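Uncharacterized HTH-type transcriptional regulator HI_0893 (Haemophilus influenzae, PDB 3QKX) is an uncharacterised member of the TetR family, probably a dimeric transcription factor that binds regulatory DNA through an N-terminal helix-turn-helix domain. Local coordinates at residues A141-E145 against D146-L150. Residues are numbered along the deposited sequence; the frame is centred on the assembly and turned at random.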
loop_
_atom_site.group_PDB
_atom_site.type_symbol
_atom_site.label_atom_id
_atom_site.label_comp_id
_atom_site.label_asym_id
_atom_site.label_seq_id
_atom_site.Cartn_x
_atom_site.Cartn_y
_atom_site.Cartn_z
ATOM N N ALA A 141 -17.547 -14.968 -0.780
ATOM C CA ALA A 141 -16.617 -16.105 -0.875
ATOM C C ALA A 141 -16.202 -16.609 0.499
ATOM O O ALA A 141 -16.100 -15.826 1.430
ATOM C CB ALA A 141 -15.394 -15.709 -1.661
ATOM N N GLU A 142 -15.967 -17.916 0.627
ATOM C CA GLU A 142 -15.432 -18.493 1.875
ATOM C C GLU A 142 -13.882 -18.373 1.905
ATOM O O GLU A 142 -13.151 -19.340 1.741
ATOM C CB GLU A 142 -15.940 -19.945 2.101
ATOM C CG GLU A 142 -17.360 -20.011 2.835
ATOM C CD GLU A 142 -17.806 -21.453 3.200
ATOM N N LEU A 143 -13.431 -17.138 2.089
ATOM C CA LEU A 143 -12.031 -16.773 2.227
ATOM C C LEU A 143 -11.922 -15.982 3.513
ATOM O O LEU A 143 -12.894 -15.338 3.924
ATOM C CB LEU A 143 -11.606 -15.898 1.047
ATOM C CG LEU A 143 -11.589 -16.598 -0.311
ATOM C CD1 LEU A 143 -11.560 -15.605 -1.448
ATOM C CD2 LEU A 143 -10.401 -17.569 -0.373
ATOM N N SER A 144 -10.750 -15.984 4.133
ATOM C CA SER A 144 -10.588 -15.301 5.419
ATOM C C SER A 144 -10.856 -13.802 5.283
ATOM O O SER A 144 -10.870 -13.264 4.192
ATOM C CB SER A 144 -9.199 -15.556 6.005
ATOM O OG SER A 144 -8.228 -14.833 5.292
ATOM N N GLU A 145 -11.086 -13.130 6.397
ATOM C CA GLU A 145 -11.547 -11.722 6.343
ATOM C C GLU A 145 -10.492 -10.794 5.758
ATOM O O GLU A 145 -10.842 -9.858 5.056
ATOM C CB GLU A 145 -11.975 -11.219 7.726
ATOM C CG GLU A 145 -13.197 -11.960 8.317
ATOM C CD GLU A 145 -12.842 -13.187 9.174
ATOM O OE1 GLU A 145 -11.705 -13.699 9.065
ATOM O OE2 GLU A 145 -13.717 -13.639 9.957
ATOM N N ASP A 146 -9.210 -11.058 6.015
ATOM C CA ASP A 146 -8.156 -10.192 5.454
ATOM C C ASP A 146 -8.021 -10.334 3.945
ATOM O O ASP A 146 -7.890 -9.339 3.265
ATOM C CB ASP A 146 -6.784 -10.319 6.163
ATOM C CG ASP A 146 -6.277 -11.735 6.257
ATOM O OD1 ASP A 146 -6.725 -12.598 5.478
ATOM O OD2 ASP A 146 -5.411 -11.990 7.129
ATOM N N ILE A 147 -8.122 -11.563 3.432
ATOM C CA ILE A 147 -8.100 -11.804 1.993
ATOM C C ILE A 147 -9.261 -11.087 1.334
ATOM O O ILE A 147 -9.080 -10.365 0.347
ATOM C CB ILE A 147 -8.148 -13.307 1.643
ATOM C CG1 ILE A 147 -6.814 -13.971 1.955
ATOM C CG2 ILE A 147 -8.435 -13.500 0.209
ATOM C CD1 ILE A 147 -6.872 -15.487 1.991
ATOM N N LEU A 148 -10.444 -11.238 1.902
ATOM C CA LEU A 148 -11.605 -10.549 1.364
ATOM C C LEU A 148 -11.383 -9.035 1.323
ATOM O O LEU A 148 -11.659 -8.385 0.309
ATOM C CB LEU A 148 -12.846 -10.875 2.196
ATOM C CG LEU A 148 -13.372 -12.311 2.118
ATOM C CD1 LEU A 148 -14.482 -12.467 3.144
ATOM C CD2 LEU A 148 -13.871 -12.630 0.713
ATOM N N PHE A 149 -10.860 -8.481 2.408
ATOM C CA PHE A 149 -10.526 -7.064 2.430
ATOM C C PHE A 149 -9.556 -6.691 1.314
ATOM O O PHE A 149 -9.807 -5.748 0.588
ATOM C CB PHE A 149 -9.933 -6.670 3.760
ATOM C CG PHE A 149 -9.575 -5.202 3.854
ATOM C CD1 PHE A 149 -10.524 -4.270 4.209
ATOM C CD2 PHE A 149 -8.279 -4.767 3.616
ATOM C CE1 PHE A 149 -10.198 -2.913 4.303
ATOM C CE2 PHE A 149 -7.949 -3.407 3.729
ATOM C CZ PHE A 149 -8.910 -2.492 4.075
ATOM N N LEU A 150 -8.492 -7.466 1.154
ATOM C CA LEU A 150 -7.429 -7.145 0.211
ATOM C C LEU A 150 -7.867 -7.300 -1.254
ATOM O O LEU A 150 -7.232 -6.725 -2.144
ATOM C CB LEU A 150 -6.158 -7.963 0.511
ATOM C CG LEU A 150 -5.456 -7.607 1.848
ATOM C CD1 LEU A 150 -4.340 -8.636 2.184
ATOM C CD2 LEU A 150 -4.880 -6.131 1.956
#
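Ser144 and Asp146 meet through their side chains at the start of helix 145-151: the serine hydroxyl donates to the carboxylate, Ser144 OG to Asp146 OD1 at 2.7 Å, arriving on the syn side but 32° out of the carboxylate plane. Both groups are tucked back between backbone N and carbonyl carbon (chi1 73° for Ser144, 53° for Asp146), which turns the two groups toward each other at the start of the helix. Asp146 OD1 also takes a weak, bent bond from the backbone N of Ile147, while its OD2 forms a salt bridge with Lys164 of the second subunit. Alongside the hydroxyl runs the ethyl branch of Ile147, whose CD1 lies 3.6 Å from Ser144 OG.

Ser144 occupies the N-cap position, ending the loop that joins helix 126-137 to helix 145-151 in the C-terminal domain of this TetR-family regulator, beside the second subunit. Leu143 and Ile147 cross at about a right angle, with Leu143 CB touching Ile147 CG2 at 4.1 Å. Leu148 splays its two methyls over the loop: CD2 reaches Leu143 CB at 4.0 Å and also touches Ala141 CB. Leu148 CD1 lies 3.4 Å from Leu143 O. The backbone N of Leu148 bonds almost straight to Ser144 O, at 3.1 Å, an i to i+4 bond of the helix. Helix 126-137 covers Leu148 with Trp127, Cys131 and Gln135, and Leu159 of the second subunit packs on Ile147.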